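Local coordinates for CghA (Chaetomium globosum, PDB 6KBC), which is a Diels-Alderase family protein built from two calycin-like beta domains, with the ligand WK1 bound in its pocket, at residues D312-D320 and D360-V368. Residues are numbered along the deposited sequence; the frame is centred on the assembly and turned at random.
Sequences DGLVAKYRD and DGTGNSGFV. With WK1 ((2S)-3-[(2S,4E)-4-[[(1R,2S,4aR,6S,8R,8aS)-2-[(E)-but-2-en-2-yl]-6,8-dimethyl-1,2,4a,5,6,7,8,8a-octahydronaphthalen-1-yl]-oxidanyl-methylidene]-3,5-bis(oxidanylidene)pyrrolidin-2-yl]-2-methyl-2-oxidanyl-propanoic acid), chain B.
Tyr318, Ala316 and Leu314 pack a loop against strand 363-375 in a largely apolar, mostly buried contact. The loop joins strands 302-308 and 324-330 and runs roughly antiparallel to the strand. The CA of Gly363 lies over one face of the Tyr318 ring in a CH-pi contact, 3.8 Å from the ring centroid. Lys317 CB covers the rim of the opposite face. Ser365 OG sits at the ring edge, near its plane, 3.5 Å from Tyr318 CD2. In Ser365 a chi1 of -53° sets OG beside the backbone N. A water lies 2.7 Å from both Ser365 OG and Lys317 N and links them. Ala316 CA lies at the ring edge of Phe367, 4.1 Å from CZ, and Leu314 CB approaches CE1 obliquely. The strand belongs to the calycin-clan C-terminal domain, and its side chains alternate: Ser365 and Phe367 point to the loop, while Asn364 leaves on the other side. Asn364 ND2 donates to WK1 O4 at 2.9 Å, and Asn364 OD1 is held by Trp350 NE1. Arg319 CB and CD lie alongside Thr362 CG2. The guanidinium grips Asp320 side-on through NE and NH2 and also pairs with Asp241. Glu392 OE1 accepts from Arg319 N and Gly363 N, tying loop to strand.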
loop_
_atom_site.group_PDB
_atom_site.type_symbol
_atom_site.label_atom_id
_atom_site.label_comp_id
_atom_site.label_asym_id
_atom_site.label_seq_id
_atom_site.Cartn_x
_atom_site.Cartn_y
_atom_site.Cartn_z
ATOM N N ASP A 312 13.144 -20.530 6.222
ATOM C CA ASP A 312 13.795 -19.778 5.162
ATOM C C ASP A 312 13.295 -18.340 5.121
ATOM O O ASP A 312 12.186 -18.016 5.568
ATOM C CB ASP A 312 13.554 -20.431 3.787
ATOM C CG ASP A 312 14.060 -21.866 3.718
ATOM O OD1 ASP A 312 14.885 -22.262 4.567
ATOM O OD2 ASP A 312 13.633 -22.589 2.800
ATOM N N GLY A 313 14.124 -17.480 4.535
ATOM C CA GLY A 313 13.793 -16.082 4.353
ATOM C C GLY A 313 14.930 -15.192 4.788
ATOM O O GLY A 313 15.600 -15.475 5.789
ATOM N N LEU A 314 15.155 -14.118 4.037
ATOM C CA LEU A 314 16.096 -13.089 4.458
ATOM C C LEU A 314 15.667 -12.504 5.799
ATOM O O LEU A 314 14.480 -12.264 6.037
ATOM C CB LEU A 314 16.154 -11.977 3.418
ATOM C CG LEU A 314 16.588 -12.354 2.001
ATOM C CD1 LEU A 314 16.405 -11.125 1.094
ATOM C CD2 LEU A 314 18.029 -12.894 1.950
ATOM N N VAL A 315 16.640 -12.242 6.658
ATOM C CA VAL A 315 16.374 -11.657 7.969
ATOM C C VAL A 315 16.341 -10.137 7.831
ATOM O O VAL A 315 17.282 -9.536 7.299
ATOM C CB VAL A 315 17.445 -12.099 8.984
ATOM C CG1 VAL A 315 17.066 -11.642 10.378
ATOM C CG2 VAL A 315 17.617 -13.611 8.941
ATOM N N ALA A 316 15.254 -9.512 8.289
ATOM C CA ALA A 316 15.204 -8.057 8.320
ATOM C C ALA A 316 16.287 -7.510 9.255
ATOM O O ALA A 316 16.810 -8.221 10.109
ATOM C CB ALA A 316 13.820 -7.570 8.760
ATOM N N LYS A 317 16.627 -6.230 9.064
ATOM C CA LYS A 317 17.868 -5.652 9.567
ATOM C C LYS A 317 17.669 -4.786 10.795
ATOM O O LYS A 317 18.661 -4.385 11.403
ATOM C CB LYS A 317 18.540 -4.754 8.513
ATOM C CG LYS A 317 18.906 -5.415 7.189
ATOM C CD LYS A 317 19.871 -6.550 7.377
ATOM C CE LYS A 317 20.575 -6.880 6.066
ATOM N NZ LYS A 317 21.473 -8.054 6.244
ATOM N N TYR A 318 16.434 -4.424 11.128
ATOM C CA TYR A 318 16.241 -3.368 12.111
ATOM C C TYR A 318 15.673 -3.933 13.401
ATOM O O TYR A 318 16.285 -4.832 13.974
ATOM C CB TYR A 318 15.378 -2.265 11.508
ATOM C CG TYR A 318 16.063 -1.608 10.331
ATOM C CD1 TYR A 318 17.114 -0.715 10.539
ATOM C CD2 TYR A 318 15.667 -1.873 9.022
ATOM C CE1 TYR A 318 17.761 -0.101 9.477
ATOM C CE2 TYR A 318 16.310 -1.264 7.943
ATOM C CZ TYR A 318 17.361 -0.382 8.184
ATOM O OH TYR A 318 18.005 0.225 7.129
ATOM N N ARG A 319 14.534 -3.435 13.883
ATOM C CA ARG A 319 14.079 -3.864 15.205
ATOM C C ARG A 319 13.803 -5.364 15.236
ATOM O O ARG A 319 14.301 -6.086 16.110
ATOM C CB ARG A 319 12.834 -3.090 15.635
ATOM C CG ARG A 319 12.418 -3.443 17.061
ATOM C CD ARG A 319 11.046 -2.906 17.411
ATOM N NE ARG A 319 10.006 -3.568 16.621
ATOM C CZ ARG A 319 8.857 -2.999 16.283
ATOM N NH1 ARG A 319 8.607 -1.747 16.647
ATOM N NH2 ARG A 319 7.968 -3.676 15.560
ATOM N N ASP A 320 13.005 -5.846 14.297
ATOM C CA ASP A 320 12.588 -7.241 14.263
ATOM C C ASP A 320 13.425 -7.974 13.237
ATOM O O ASP A 320 13.443 -7.603 12.062
ATOM C CB ASP A 320 11.104 -7.364 13.915
ATOM C CG ASP A 320 10.245 -6.533 14.831
ATOM O OD1 ASP A 320 10.581 -6.480 16.040
ATOM O OD2 ASP A 320 9.246 -5.955 14.357
ATOM N N ASP A 360 17.396 0.555 20.402
ATOM C CA ASP A 360 16.010 0.918 20.161
ATOM C C ASP A 360 15.726 1.135 18.679
ATOM O O ASP A 360 14.623 1.565 18.332
ATOM C CB ASP A 360 15.644 2.171 20.959
ATOM C CG ASP A 360 15.768 1.962 22.473
ATOM O OD1 ASP A 360 15.237 0.957 22.985
ATOM O OD2 ASP A 360 16.382 2.809 23.152
ATOM N N GLY A 361 16.691 0.828 17.812
ATOM C CA GLY A 361 16.591 1.215 16.414
ATOM C C GLY A 361 15.455 0.496 15.702
ATOM O O GLY A 361 15.135 -0.658 15.990
ATOM N N THR A 362 14.824 1.209 14.780
ATOM C CA THR A 362 13.704 0.687 14.015
ATOM C C THR A 362 13.921 1.027 12.550
ATOM O O THR A 362 14.754 1.870 12.195
ATOM C CB THR A 362 12.366 1.264 14.486
ATOM O OG1 THR A 362 12.440 2.693 14.460
ATOM C CG2 THR A 362 12.001 0.780 15.903
ATOM N N GLY A 363 13.144 0.380 11.693
ATOM C CA GLY A 363 13.382 0.565 10.282
ATOM C C GLY A 363 12.127 0.344 9.471
ATOM O O GLY A 363 11.062 -0.002 9.990
ATOM N N ASN A 364 12.292 0.560 8.170
ATOM C CA ASN A 364 11.240 0.477 7.168
ATOM C C ASN A 364 11.836 -0.375 6.053
ATOM O O ASN A 364 12.795 0.044 5.399
ATOM C CB ASN A 364 10.850 1.875 6.688
ATOM C CG ASN A 364 9.843 1.860 5.536
ATOM O OD1 ASN A 364 9.485 0.807 4.998
ATOM N ND2 ASN A 364 9.370 3.041 5.169
ATOM N N SER A 365 11.333 -1.595 5.894
ATOM C CA SER A 365 11.936 -2.555 4.990
ATOM C C SER A 365 10.882 -3.051 4.019
ATOM O O SER A 365 9.755 -3.375 4.415
ATOM C CB SER A 365 12.543 -3.741 5.727
ATOM O OG SER A 365 13.432 -3.306 6.742
ATOM N N GLY A 366 11.257 -3.119 2.753
ATOM C CA GLY A 366 10.409 -3.690 1.719
ATOM C C GLY A 366 11.055 -4.977 1.240
ATOM O O GLY A 366 12.289 -5.077 1.169
ATOM N N PHE A 367 10.216 -5.946 0.901
ATOM C CA PHE A 367 10.672 -7.239 0.424
ATOM C C PHE A 367 9.767 -7.724 -0.695
ATOM O O PHE A 367 8.550 -7.511 -0.672
ATOM C CB PHE A 367 10.640 -8.308 1.511
ATOM C CG PHE A 367 11.617 -8.081 2.614
ATOM C CD1 PHE A 367 12.917 -8.541 2.502
ATOM C CD2 PHE A 367 11.233 -7.396 3.761
ATOM C CE1 PHE A 367 13.826 -8.336 3.547
ATOM C CE2 PHE A 367 12.141 -7.192 4.804
ATOM C CZ PHE A 367 13.424 -7.660 4.689
ATOM N N VAL A 368 10.370 -8.421 -1.649
ATOM C CA VAL A 368 9.628 -9.382 -2.456
ATOM C C VAL A 368 9.565 -10.672 -1.657
ATOM O O VAL A 368 10.590 -11.146 -1.152
ATOM C CB VAL A 368 10.316 -9.607 -3.811
ATOM C CG1 VAL A 368 9.591 -10.700 -4.594
ATOM C CG2 VAL A 368 10.400 -8.304 -4.600
HETATM O O WK1 B . 10.645 6.305 0.956
HETATM C C17 WK1 B . 10.066 5.374 0.459
HETATM O O1 WK1 B . 10.248 5.036 -0.676
HETATM C C19 WK1 B . 9.100 4.593 1.253
HETATM O O2 WK1 B . 9.067 4.977 2.585
HETATM C C18 WK1 B . 9.524 3.157 1.256
HETATM C C20 WK1 B . 7.781 4.888 0.593
HETATM C C22 WK1 B . 6.753 3.911 0.995
HETATM N N WK1 B . 5.474 3.945 0.313
HETATM C C21 WK1 B . 4.492 3.862 1.205
HETATM O O5 WK1 B . 3.226 3.844 0.857
HETATM C C23 WK1 B . 6.361 3.879 2.386
HETATM O O4 WK1 B . 7.182 3.858 3.416
HETATM C C24 WK1 B . 4.956 3.820 2.600
HETATM C C16 WK1 B . 4.256 3.742 3.877
HETATM O O3 WK1 B . 4.965 3.708 4.939
HETATM C C9 WK1 B . 2.796 3.566 3.921
HETATM C C8 WK1 B . 2.698 2.022 3.763
HETATM C C12 WK1 B . 3.634 1.317 2.802
HETATM C C13 WK1 B . 3.294 1.019 1.569
HETATM C C90 WK1 B . 4.240 0.332 0.645
HETATM C C14 WK1 B . 5.001 0.937 3.246
HETATM C C7 WK1 B . 2.875 1.315 5.073
HETATM C C6 WK1 B . 2.133 1.672 6.087
HETATM C C3 WK1 B . 1.368 2.949 5.950
HETATM C C4 WK1 B . 2.128 4.029 5.208
HETATM C C5 WK1 B . 1.135 5.130 4.892
HETATM C C11 WK1 B . 1.847 6.318 4.326
HETATM C C2 WK1 B . 0.712 3.475 7.201
HETATM C C1 WK1 B . -0.385 4.370 6.719
HETATM C C10 WK1 B . -1.324 4.848 7.777
HETATM C C WK1 B . 0.261 5.549 6.057
HETATM O O HOH W 1 15.513 -5.049 6.869
#